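Local coordinates for DUF1955 domain-containing protein (Sulfolobus tokodaii, PDB 1WY6) that is of unknown function but folds as an archaeal helical repeat protein, its chain running through successive alpha helices stacked side by side, at residues 48-53 / 78-83; 73-78 / 102-107; 83-88 / 125-130; 96-101 / 108-113; 134-139 / 143-148. One frame throughout, in Å; residues are numbered along the deposited sequence.

Contact 1 (48-53 / 78-83)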
# COMPACT_ATOMS: atom_id res chain seq x y z
N ASN A 48 -11.39 2.56 4.83
CA ASN A 48 -12.07 1.56 5.64
C ASN A 48 -11.89 0.17 5.02
O ASN A 48 -11.53 -0.78 5.72
CB ASN A 48 -13.56 1.96 5.76
CG ASN A 48 -14.33 1.09 6.73
OD1 ASN A 48 -14.74 -0.02 6.40
ND2 ASN A 48 -14.53 1.59 7.95
N LEU A 49 -12.13 0.05 3.71
CA LEU A 49 -11.97 -1.24 3.05
C LEU A 49 -10.54 -1.77 3.19
O LEU A 49 -10.34 -2.91 3.60
CB LEU A 49 -12.30 -1.15 1.55
CG LEU A 49 -12.13 -2.45 0.76
CD1 LEU A 49 -13.19 -3.46 1.17
CD2 LEU A 49 -12.22 -2.18 -0.73
N LEU A 50 -9.56 -0.94 2.84
CA LEU A 50 -8.15 -1.32 2.89
C LEU A 50 -7.67 -1.84 4.24
O LEU A 50 -6.71 -2.60 4.31
CB LEU A 50 -7.28 -0.13 2.44
CG LEU A 50 -7.54 0.41 1.02
CD1 LEU A 50 -6.75 1.70 0.79
CD2 LEU A 50 -7.15 -0.64 -0.00
N GLU A 51 -8.35 -1.44 5.31
CA GLU A 51 -7.98 -1.88 6.65
C GLU A 51 -8.14 -3.39 6.84
O GLU A 51 -7.39 -4.01 7.60
CB GLU A 51 -8.84 -1.13 7.68
CG GLU A 51 -8.53 -1.48 9.13
CD GLU A 51 -7.20 -0.92 9.58
OE1 GLU A 51 -6.59 -1.49 10.53
OE2 GLU A 51 -6.76 0.10 9.01
N SER A 52 -9.10 -3.99 6.16
CA SER A 52 -9.34 -5.41 6.33
C SER A 52 -9.45 -6.27 5.07
O SER A 52 -9.49 -7.49 5.17
CB SER A 52 -10.60 -5.62 7.18
OG SER A 52 -11.73 -5.00 6.59
N ILE A 53 -9.50 -5.66 3.89
CA ILE A 53 -9.62 -6.47 2.69
C ILE A 53 -8.45 -7.42 2.49
O ILE A 53 -7.28 -7.05 2.65
CB ILE A 53 -9.80 -5.61 1.41
CG1 ILE A 53 -10.19 -6.53 0.24
CG2 ILE A 53 -8.51 -4.85 1.07
CD1 ILE A 53 -10.60 -5.79 -1.02
N LYS A 78 -0.41 1.74 5.45
CA LYS A 78 0.57 0.70 5.71
C LYS A 78 -0.07 -0.62 5.26
O LYS A 78 0.62 -1.58 4.93
CB LYS A 78 0.92 0.62 7.19
CG LYS A 78 1.98 -0.44 7.49
CD LYS A 78 2.09 -0.75 8.99
CE LYS A 78 3.02 -1.93 9.22
NZ LYS A 78 3.12 -2.29 10.66
N SER A 79 -1.40 -0.64 5.24
CA SER A 79 -2.16 -1.83 4.82
C SER A 79 -1.87 -2.17 3.35
O SER A 79 -1.86 -3.34 2.96
CB SER A 79 -3.67 -1.58 4.97
OG SER A 79 -4.01 -1.17 6.29
N VAL A 80 -1.65 -1.14 2.54
CA VAL A 80 -1.38 -1.36 1.13
C VAL A 80 0.03 -1.92 0.93
O VAL A 80 0.23 -2.82 0.13
CB VAL A 80 -1.55 -0.05 0.32
CG1 VAL A 80 -1.10 -0.25 -1.13
CG2 VAL A 80 -3.01 0.37 0.35
N VAL A 81 0.99 -1.39 1.67
CA VAL A 81 2.36 -1.86 1.58
C VAL A 81 2.43 -3.31 2.08
O VAL A 81 3.15 -4.14 1.51
CB VAL A 81 3.30 -1.01 2.46
CG1 VAL A 81 4.74 -1.45 2.25
CG2 VAL A 81 3.12 0.47 2.12
N GLU A 82 1.67 -3.60 3.14
CA GLU A 82 1.61 -4.94 3.72
C GLU A 82 1.18 -5.96 2.67
O GLU A 82 1.71 -7.07 2.63
CB GLU A 82 0.62 -4.99 4.88
CG GLU A 82 1.13 -4.42 6.19
CD GLU A 82 2.30 -5.20 6.77
OE1 GLU A 82 2.44 -6.41 6.45
OE2 GLU A 82 3.07 -4.62 7.57
N CYS A 83 0.20 -5.61 1.85
CA CYS A 83 -0.25 -6.53 0.80
C CYS A 83 0.83 -6.66 -0.26
O CYS A 83 0.94 -7.67 -0.94
CB CYS A 83 -1.56 -6.05 0.19
SG CYS A 83 -3.01 -6.46 1.20
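Glu51 and Ser79 bring the backbones together, their CA atoms 6.1 Å apart, as the axes of helices 48-52 and 78-83 approach to 9.0 Å and run in broadly the same direction at 39°. With helix 55-65 intervening in the chain, this side-by-side packing is consistent with successive layers of an archaeal helical repeat fold. The side chain of Ser79 sets out toward helix 44-52, and its small size permits the close approach: Ser79 CB sits 3.3 Å from Leu50 O. Its hydroxyl is engaged within its own part of the chain. With OG on the side of its own backbone N (chi1 -55°), it hydrogen-bonds to Asn76 O, just ahead of helix 78-86. Glu51 starts away from helix 78-86, but a bend at chi2 (71°) brings its carboxylate back at the margin, where OE2 lies 4.1 Å from Ser79 OG, a proximity rather than a bond. The apolar part lies on the buried side. Here the Leu50 side chain, directed at helix 78-86, crosses that of Val80 obliquely. Met58 of helix 55-65 also packs on Leu50, and Ala97 of helix 92-103 on Val80, so the pair continues into the core. Farther along, Cys83 is tied by a disulfide to Cys55. Within the apolar part, the leucine meets the valine through one methyl of each, Leu50 CD1 lying 4.0 Å from Val80 CG2.

Contact 2 (73-78 / 102-107)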
# COMPACT_ATOMS: atom_id res chain seq x y z
N LYS A 73 -5.71 10.78 1.98
CA LYS A 73 -6.50 11.10 3.16
C LYS A 73 -6.55 9.91 4.12
O LYS A 73 -6.94 10.06 5.28
CB LYS A 73 -7.91 11.54 2.75
CG LYS A 73 -7.91 12.94 2.17
CD LYS A 73 -9.30 13.46 1.90
CE LYS A 73 -9.21 14.85 1.30
NZ LYS A 73 -8.26 14.85 0.15
N CYS A 74 -6.14 8.75 3.63
CA CYS A 74 -6.12 7.54 4.44
C CYS A 74 -4.89 7.52 5.35
O CYS A 74 -3.79 7.88 4.93
CB CYS A 74 -6.10 6.29 3.55
SG CYS A 74 -7.60 6.03 2.54
N GLN A 75 -5.10 7.11 6.60
CA GLN A 75 -4.03 7.06 7.60
C GLN A 75 -3.49 5.64 7.79
O GLN A 75 -2.49 5.42 8.48
CB GLN A 75 -4.55 7.58 8.95
CG GLN A 75 -5.25 8.92 8.86
CD GLN A 75 -4.30 10.05 8.50
OE1 GLN A 75 -4.72 11.06 7.93
NE2 GLN A 75 -3.03 9.89 8.83
N ASN A 76 -4.17 4.67 7.17
CA ASN A 76 -3.79 3.26 7.26
C ASN A 76 -3.16 2.70 5.99
O ASN A 76 -3.31 1.51 5.70
CB ASN A 76 -5.03 2.42 7.62
CG ASN A 76 -6.17 2.57 6.60
OD1 ASN A 76 -7.16 1.84 6.65
ND2 ASN A 76 -6.03 3.52 5.68
N LEU A 77 -2.46 3.54 5.24
CA LEU A 77 -1.84 3.08 4.00
C LEU A 77 -0.74 2.04 4.20
O LEU A 77 -0.22 1.49 3.24
CB LEU A 77 -1.34 4.25 3.16
CG LEU A 77 -2.46 5.14 2.62
CD1 LEU A 77 -1.92 5.99 1.48
CD2 LEU A 77 -3.63 4.28 2.11
N LYS A 78 -0.41 1.74 5.45
CA LYS A 78 0.57 0.70 5.71
C LYS A 78 -0.07 -0.62 5.26
O LYS A 78 0.62 -1.58 4.93
CB LYS A 78 0.92 0.62 7.19
CG LYS A 78 1.98 -0.44 7.49
CD LYS A 78 2.09 -0.75 8.99
CE LYS A 78 3.02 -1.93 9.22
NZ LYS A 78 3.12 -2.29 10.66
N VAL A 102 5.61 8.53 3.44
CA VAL A 102 6.76 9.40 3.66
C VAL A 102 6.29 10.84 3.87
O VAL A 102 6.73 11.53 4.79
CB VAL A 102 7.73 9.40 2.45
CG1 VAL A 102 8.91 10.33 2.73
CG2 VAL A 102 8.24 7.98 2.19
N ILE A 103 5.38 11.27 3.00
CA ILE A 103 4.84 12.62 3.01
C ILE A 103 3.99 12.91 4.25
O ILE A 103 3.83 14.06 4.66
CB ILE A 103 3.99 12.86 1.74
CG1 ILE A 103 4.88 12.76 0.51
CG2 ILE A 103 3.31 14.20 1.79
CD1 ILE A 103 4.11 12.90 -0.81
N GLN A 104 3.44 11.85 4.84
CA GLN A 104 2.64 11.98 6.04
C GLN A 104 3.59 11.96 7.24
O GLN A 104 3.19 12.23 8.37
CB GLN A 104 1.64 10.83 6.14
CG GLN A 104 0.44 10.97 5.22
CD GLN A 104 -0.45 9.73 5.24
OE1 GLN A 104 -1.56 9.75 4.72
NE2 GLN A 104 0.06 8.65 5.82
N GLY A 105 4.85 11.64 6.96
CA GLY A 105 5.85 11.58 8.01
C GLY A 105 5.62 10.39 8.93
O GLY A 105 6.00 10.44 10.11
N LYS A 106 5.02 9.33 8.40
CA LYS A 106 4.76 8.13 9.20
C LYS A 106 5.96 7.19 9.20
O LYS A 106 5.90 6.08 8.68
CB LYS A 106 3.51 7.41 8.68
CG LYS A 106 2.22 8.17 8.98
CD LYS A 106 0.99 7.43 8.49
CE LYS A 106 -0.27 8.25 8.77
NZ LYS A 106 -0.55 8.40 10.22
N ARG A 107 7.03 7.69 9.79
CA ARG A 107 8.30 6.97 9.91
C ARG A 107 8.09 5.67 10.66
O ARG A 107 8.72 4.66 10.37
CB ARG A 107 9.30 7.85 10.64
CG ARG A 107 10.62 7.18 11.02
CD ARG A 107 11.52 8.19 11.73
NE ARG A 107 12.80 7.63 12.16
CZ ARG A 107 13.70 7.11 11.34
NH1 ARG A 107 13.46 7.07 10.03
NH2 ARG A 107 14.86 6.65 11.81
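Gln75 and Cys74 meet Gln104 and Lys106 in a mainly polar, partly buried contact between two connections: the loop leading into helix 78-86 and the turn between helices 92-103 and 107-117. The backbones stay well apart, with the CA atoms of Gln75 and Gln104 8.4 Å from each other, so long side chains bridge the space. The Gln104 chain is extended beyond CG and carries its amide to the carbonyl of Cys74, its CD lying 3.8 Å from Cys74 O. Lys106 also reaches toward the loop, straight until its last torsion, where a bend (chi4 -66°) turns the ammonium aside. Its CE passes 3.6 Å from Gln75 O, and the Gln75 side chain, folded at chi2, crosses the lysine at about a right angle. Cutting Lys106 back to an alanine is likely to open a gap beside Gln75 O and leave the Gln75 side chain freer to swing. Behind the polar ends, Cys74 is fixed by its disulfide to Cys47, while Lys106 also rests on Leu101. The turn is compact: Gly105 takes a positive phi (70°), its N bonded to Val102 O at 2.9 Å, and Lys106 is both the centre of an inverse gamma turn and the N-cap residue of the next helix. A Schellman motif passing almost directly into an N-cap makes this the tight corner of a helical hairpin.

Contact 3 (83-88 / 125-130)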
# COMPACT_ATOMS: atom_id res chain seq x y z
N CYS A 83 0.20 -5.61 1.85
CA CYS A 83 -0.25 -6.53 0.80
C CYS A 83 0.83 -6.66 -0.26
O CYS A 83 0.94 -7.67 -0.94
CB CYS A 83 -1.56 -6.05 0.19
SG CYS A 83 -3.01 -6.46 1.20
N GLY A 84 1.64 -5.62 -0.42
CA GLY A 84 2.73 -5.70 -1.37
C GLY A 84 3.71 -6.75 -0.86
O GLY A 84 4.17 -7.60 -1.62
N VAL A 85 4.01 -6.69 0.43
CA VAL A 85 4.94 -7.64 1.04
C VAL A 85 4.37 -9.06 1.10
O VAL A 85 5.07 -10.02 0.78
CB VAL A 85 5.34 -7.20 2.48
CG1 VAL A 85 6.25 -8.26 3.13
CG2 VAL A 85 6.07 -5.86 2.42
N ILE A 86 3.11 -9.20 1.51
CA ILE A 86 2.50 -10.53 1.59
C ILE A 86 2.43 -11.14 0.20
O ILE A 86 2.74 -12.32 0.02
CB ILE A 86 1.07 -10.45 2.18
CG1 ILE A 86 1.12 -9.90 3.60
CG2 ILE A 86 0.43 -11.84 2.17
CD1 ILE A 86 -0.23 -9.79 4.28
N ASN A 87 2.03 -10.34 -0.78
CA ASN A 87 1.95 -10.80 -2.15
C ASN A 87 3.34 -10.75 -2.79
O ASN A 87 3.50 -11.05 -3.97
CB ASN A 87 0.98 -9.90 -2.94
CG ASN A 87 -0.48 -10.12 -2.55
OD1 ASN A 87 -0.79 -10.48 -1.42
ND2 ASN A 87 -1.38 -9.89 -3.50
N ASN A 88 4.34 -10.39 -2.00
CA ASN A 88 5.72 -10.27 -2.48
C ASN A 88 5.71 -9.62 -3.85
O ASN A 88 6.43 -10.03 -4.75
CB ASN A 88 6.38 -11.64 -2.58
CG ASN A 88 7.88 -11.55 -2.78
OD1 ASN A 88 8.58 -10.88 -2.02
ND2 ASN A 88 8.39 -12.22 -3.81
N ALA A 125 14.26 -8.54 -3.97
CA ALA A 125 15.18 -7.42 -3.86
C ALA A 125 14.49 -6.08 -4.13
O ALA A 125 14.77 -5.08 -3.46
CB ALA A 125 16.35 -7.61 -4.83
N SER A 126 13.58 -6.07 -5.10
CA SER A 126 12.86 -4.84 -5.45
C SER A 126 12.13 -4.25 -4.25
O SER A 126 12.22 -3.05 -3.98
CB SER A 126 11.87 -5.11 -6.58
OG SER A 126 10.94 -6.12 -6.22
N ILE A 127 11.41 -5.09 -3.53
CA ILE A 127 10.68 -4.65 -2.35
C ILE A 127 11.65 -4.12 -1.29
O ILE A 127 11.43 -3.05 -0.71
CB ILE A 127 9.80 -5.81 -1.82
CG1 ILE A 127 8.66 -6.07 -2.82
CG2 ILE A 127 9.21 -5.46 -0.46
CD1 ILE A 127 7.91 -7.39 -2.64
N LEU A 128 12.75 -4.84 -1.04
CA LEU A 128 13.74 -4.38 -0.06
C LEU A 128 14.24 -3.00 -0.48
O LEU A 128 14.44 -2.11 0.36
CB LEU A 128 14.93 -5.34 -0.01
CG LEU A 128 14.72 -6.74 0.56
CD1 LEU A 128 15.94 -7.60 0.25
CD2 LEU A 128 14.48 -6.66 2.06
N VAL A 129 14.45 -2.82 -1.78
CA VAL A 129 14.93 -1.54 -2.29
C VAL A 129 13.90 -0.42 -2.13
O VAL A 129 14.25 0.70 -1.75
CB VAL A 129 15.32 -1.64 -3.78
CG1 VAL A 129 15.50 -0.26 -4.37
CG2 VAL A 129 16.61 -2.43 -3.92
N ALA A 130 12.63 -0.73 -2.42
CA ALA A 130 11.56 0.25 -2.29
C ALA A 130 11.47 0.77 -0.86
O ALA A 130 11.52 1.97 -0.64
CB ALA A 130 10.22 -0.38 -2.72
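Ile127 projects from the first turns of helix 125-137 against the C-terminal end of helix 78-86, and its two branches make contacts of different kinds. The apolar one is with Val85, where the backbones are nearest, Val85 CA lying 7.3 Å from Ile127 CA. There CG2 of Val85 comes to 4.3 Å from CG2 of Ile127, a loose methyl-to-methyl touch. The second kind sets a methyl against backbone and amide atoms. In Ile127, CG1 stands beside the backbone N (chi1 -69°) and CD1 continues outward from it (chi2 165°), so the longer branch ends over the turn that closes helix 78-86. Its CD1 lies 3.4 Å from Asn88 C and 3.6 Å from Asn88 OD1, with Gly84 O slightly farther at 3.9 Å. The polar contribution of Asn88 is directed beyond the isoleucine: OD1 accepts a hydrogen bond from Ser124 N, just before helix 125-137, and so ties the two helix ends by a route alongside the methyl. Backbone bonds shape the surface on which the methyl rests. Asn87 N donates to Cys83 O at 2.9 Å, Asn88 N makes a weak bond to Val85 O, and Asn88 itself has left helical angles with a positive phi of 42°. This is a Schellman motif ending one helix, with an isoleucine of another helix packed on it, joining helices 78-86 and 125-137 of the helical repeat fold.

Contact 4 (96-101 / 108-113)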
# COMPACT_ATOMS: atom_id res chain seq x y z
N LYS A 96 2.80 4.31 -4.50
CA LYS A 96 2.08 5.52 -4.13
C LYS A 96 1.83 5.55 -2.62
O LYS A 96 1.94 6.60 -2.00
CB LYS A 96 0.75 5.62 -4.87
CG LYS A 96 0.88 5.88 -6.36
CD LYS A 96 -0.47 5.85 -7.05
CE LYS A 96 -0.33 5.99 -8.56
NZ LYS A 96 -1.66 5.95 -9.24
N ALA A 97 1.49 4.40 -2.04
CA ALA A 97 1.24 4.28 -0.60
C ALA A 97 2.52 4.63 0.17
O ALA A 97 2.47 5.28 1.21
CB ALA A 97 0.80 2.87 -0.25
N LEU A 98 3.65 4.16 -0.34
CA LEU A 98 4.94 4.45 0.27
C LEU A 98 5.21 5.95 0.23
O LEU A 98 5.56 6.55 1.25
CB LEU A 98 6.06 3.71 -0.47
CG LEU A 98 6.28 2.23 -0.17
CD1 LEU A 98 7.25 1.63 -1.18
CD2 LEU A 98 6.81 2.07 1.25
N ASP A 99 5.03 6.56 -0.94
CA ASP A 99 5.27 7.99 -1.10
C ASP A 99 4.38 8.79 -0.16
O ASP A 99 4.83 9.75 0.46
CB ASP A 99 5.03 8.44 -2.55
CG ASP A 99 6.01 7.80 -3.53
OD1 ASP A 99 7.09 7.35 -3.10
OD2 ASP A 99 5.71 7.75 -4.75
N ILE A 100 3.11 8.38 -0.04
CA ILE A 100 2.19 9.07 0.86
C ILE A 100 2.60 8.88 2.32
O ILE A 100 2.50 9.81 3.12
CB ILE A 100 0.74 8.58 0.65
CG1 ILE A 100 0.23 9.06 -0.72
CG2 ILE A 100 -0.15 9.10 1.75
CD1 ILE A 100 -1.03 8.37 -1.19
N LEU A 101 3.07 7.68 2.67
CA LEU A 101 3.51 7.44 4.04
C LEU A 101 4.68 8.36 4.38
O LEU A 101 4.73 8.93 5.46
CB LEU A 101 3.93 5.98 4.24
CG LEU A 101 2.80 4.94 4.22
CD1 LEU A 101 3.38 3.56 4.41
CD2 LEU A 101 1.79 5.26 5.30
N ASP A 108 7.19 5.72 11.64
CA ASP A 108 6.88 4.56 12.47
C ASP A 108 6.37 3.40 11.63
O ASP A 108 6.82 2.27 11.79
CB ASP A 108 5.84 4.95 13.54
CG ASP A 108 4.52 5.43 12.94
OD1 ASP A 108 4.54 6.08 11.87
OD2 ASP A 108 3.46 5.19 13.56
N LYS A 109 5.42 3.67 10.73
CA LYS A 109 4.86 2.64 9.86
C LYS A 109 5.93 2.07 8.93
O LYS A 109 6.05 0.86 8.77
CB LYS A 109 3.68 3.21 9.06
CG LYS A 109 2.54 3.74 9.93
CD LYS A 109 1.93 2.63 10.78
CE LYS A 109 1.04 3.16 11.90
NZ LYS A 109 -0.15 3.88 11.39
N LEU A 110 6.72 2.95 8.32
CA LEU A 110 7.80 2.52 7.42
C LEU A 110 8.82 1.62 8.14
O LEU A 110 9.33 0.66 7.55
CB LEU A 110 8.50 3.74 6.82
CG LEU A 110 7.64 4.58 5.88
CD1 LEU A 110 8.35 5.88 5.52
CD2 LEU A 110 7.32 3.76 4.62
N GLU A 111 9.13 1.94 9.40
CA GLU A 111 10.09 1.13 10.17
C GLU A 111 9.52 -0.24 10.50
O GLU A 111 10.24 -1.24 10.47
CB GLU A 111 10.48 1.84 11.46
CG GLU A 111 11.21 3.14 11.25
CD GLU A 111 11.98 3.57 12.49
OE1 GLU A 111 12.40 4.74 12.56
OE2 GLU A 111 12.17 2.71 13.39
N GLU A 112 8.23 -0.29 10.82
CA GLU A 112 7.57 -1.55 11.11
C GLU A 112 7.69 -2.47 9.88
O GLU A 112 8.06 -3.64 10.00
CB GLU A 112 6.10 -1.29 11.45
CG GLU A 112 5.93 -0.63 12.82
CD GLU A 112 4.59 0.07 12.97
OE1 GLU A 112 3.65 -0.28 12.23
OE2 GLU A 112 4.48 0.97 13.85
N ILE A 113 7.39 -1.94 8.70
CA ILE A 113 7.51 -2.72 7.47
C ILE A 113 8.97 -3.18 7.32
O ILE A 113 9.24 -4.33 6.96
CB ILE A 113 7.14 -1.88 6.23
CG1 ILE A 113 5.63 -1.65 6.17
CG2 ILE A 113 7.61 -2.59 4.97
CD1 ILE A 113 4.83 -2.93 5.92
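Leu110 points the end of its side chain between Leu98 and Leu101, which lie three residues apart and so present neighbouring positions on one side of helix 92-103. A single branch of Leu110 makes both contacts. Its CD2 is 3.8 Å from CD2 of Leu98 and 4.0 Å from CD1 of Leu101, and it also comes within 4.1 Å of Leu101 CB, so this methyl lies alongside the root of the second leucine as well as near its end. The starting directions differ. Leu101 sets out toward the opposing helix, whereas Leu98 and Leu110 leave their backbones obliquely and come closer only at their ends. In Leu110 CG lies beside the backbone N (chi1 -66°), and with CD1 carrying on the extended line (chi2 171°) the other branch, CD2, is turned to the two leucines. The backbones are nearest at Leu101 and Leu110, with CA atoms 7.4 Å apart, a spacing filled by these branched chains. All three leucines are buried, and more helices close round them: Ala130 and Ala134 of helix 125-137 meet Leu98, Val81 of helix 78-86 meets Leu101, and Leu135 meets Leu110. Lys109 also begins toward helix 92-103, but its chain turns off at chi2 and carries the charged end away. Two helices running in broadly opposite senses, linked by a short turn and sealed by leucines, form the helical hairpin characteristic of helical repeat proteins.

Contact 5 (134-139 / 143-148)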
# COMPACT_ATOMS: atom_id res chain seq x y z
N ALA A 134 12.51 4.47 0.86
CA ALA A 134 11.45 5.24 1.51
C ALA A 134 11.95 5.56 2.93
O ALA A 134 11.77 6.68 3.43
CB ALA A 134 10.16 4.43 1.57
N LEU A 135 12.57 4.58 3.57
CA LEU A 135 13.08 4.77 4.92
C LEU A 135 14.12 5.88 4.95
O LEU A 135 14.08 6.77 5.80
CB LEU A 135 13.69 3.47 5.45
CG LEU A 135 12.68 2.42 5.93
CD1 LEU A 135 13.37 1.07 6.14
CD2 LEU A 135 12.01 2.90 7.23
N ARG A 136 15.06 5.85 4.01
CA ARG A 136 16.10 6.85 3.96
C ARG A 136 15.45 8.24 3.85
O ARG A 136 15.99 9.22 4.36
CB ARG A 136 17.04 6.57 2.78
CG ARG A 136 18.41 7.20 2.91
CD ARG A 136 19.38 6.54 1.94
NE ARG A 136 19.86 5.26 2.44
CZ ARG A 136 20.21 4.23 1.67
NH1 ARG A 136 20.65 3.10 2.22
NH2 ARG A 136 20.11 4.32 0.36
N ARG A 137 14.28 8.29 3.22
CA ARG A 137 13.55 9.55 3.06
C ARG A 137 12.96 10.07 4.38
O ARG A 137 12.60 11.24 4.47
CB ARG A 137 12.43 9.42 2.02
CG ARG A 137 12.89 9.36 0.57
CD ARG A 137 11.69 9.39 -0.39
NE ARG A 137 10.94 10.64 -0.27
CZ ARG A 137 9.69 10.82 -0.72
NH1 ARG A 137 9.05 9.83 -1.33
NH2 ARG A 137 9.09 12.00 -0.56
N VAL A 138 12.83 9.20 5.38
CA VAL A 138 12.30 9.62 6.68
C VAL A 138 13.40 9.73 7.74
O VAL A 138 13.12 9.91 8.93
CB VAL A 138 11.17 8.68 7.21
CG1 VAL A 138 9.87 8.96 6.47
CG2 VAL A 138 11.55 7.23 7.06
N GLY A 139 14.65 9.62 7.30
CA GLY A 139 15.78 9.74 8.22
C GLY A 139 16.30 8.46 8.85
O GLY A 139 17.13 8.52 9.77
N ASP A 143 18.40 1.37 9.03
CA ASP A 143 17.57 0.30 8.49
C ASP A 143 17.60 0.35 6.98
O ASP A 143 17.59 -0.68 6.31
CB ASP A 143 16.13 0.42 9.00
CG ASP A 143 16.02 0.16 10.49
OD1 ASP A 143 16.66 -0.81 10.97
OD2 ASP A 143 15.29 0.90 11.18
N ALA A 144 17.65 1.56 6.43
CA ALA A 144 17.70 1.71 4.98
C ALA A 144 18.88 0.91 4.44
O ALA A 144 18.74 0.12 3.51
CB ALA A 144 17.84 3.17 4.62
N THR A 145 20.05 1.12 5.05
CA THR A 145 21.28 0.44 4.66
C THR A 145 21.18 -1.07 4.85
O THR A 145 21.54 -1.84 3.97
CB THR A 145 22.50 0.96 5.48
OG1 THR A 145 22.83 2.29 5.06
CG2 THR A 145 23.70 0.05 5.30
N THR A 146 20.70 -1.48 6.01
CA THR A 146 20.55 -2.89 6.30
C THR A 146 19.79 -3.60 5.19
O THR A 146 20.15 -4.71 4.80
CB THR A 146 19.80 -3.09 7.63
OG1 THR A 146 20.55 -2.47 8.69
CG2 THR A 146 19.60 -4.57 7.94
N LEU A 147 18.75 -2.94 4.67
CA LEU A 147 17.92 -3.49 3.60
C LEU A 147 18.66 -3.54 2.27
O LEU A 147 18.63 -4.55 1.57
CB LEU A 147 16.62 -2.68 3.46
CG LEU A 147 15.62 -2.84 4.61
CD1 LEU A 147 14.40 -1.93 4.40
CD2 LEU A 147 15.18 -4.29 4.67
N LEU A 148 19.32 -2.44 1.91
CA LEU A 148 20.08 -2.40 0.66
C LEU A 148 21.19 -3.44 0.69
O LEU A 148 21.56 -3.99 -0.34
CB LEU A 148 20.68 -1.01 0.41
CG LEU A 148 19.69 0.06 -0.07
CD1 LEU A 148 20.43 1.38 -0.29
CD2 LEU A 148 19.03 -0.41 -1.36
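Arg136 presents the edge of its guanidinium to a methyl group: Leu148 CD1 lies in the guanidinium plane, 3.0 Å from Arg136 NH2 and 3.1 Å from Arg136 NH1, shorter than an ordinary nitrogen-to-carbon contact, so the exact spacing is to be read with caution. The contact belongs to the helical hairpin of helices 125-137 and 141-153, near the C-terminal end of the repeat fold. Its backbones are close, with CA atoms of Arg136 and Ala144 5.5 Å apart, and the short side chain of Ala144 suits that approach. The arginine sets out with CG anti to N (chi1 -158°), then bends at chi3, so that NE passes 3.6 Å from Ala144 CB before the group reaches Leu148. NH1 lies 3.5 Å from Thr145 N without bonding to it, while Thr145 OG1 is bonded to Glu141 O. An alanine at Arg136 is likely to uncover Ala144 CB and open a gap beside the Leu148 methyl. Gly139, the C-prime residue of a Schellman motif with its N bonded to Arg136 O, turns the chain toward the second helix. On the buried side Leu135 and Leu147 cross at about a right angle, and the CD1 methyls of Leu135 and Leu147 meet at 3.6 Å.

Overall arrangement
From the N terminus, contact 1 closes the first loop, joining helix 44-52 to helix 78-86. Contact 2 opens before contact 1 is complete, so the two cross, sharing Lys78; it ties the loop ahead of helix 78-86 to the turn after helix 92-103. Contact 3 starts at Cys83, where contact 1 ends, crosses contact 2, and spans to helix 125-137. Contact 4, the hairpin of helices 92-103 and 107-117, is nested inside contact 3 and crosses contact 2, with centres 6 Å apart. Contact 5 follows in series, about 22 Å from contact 1 between centres, and extends the stack through helix 125-137, which it shares with contact 3.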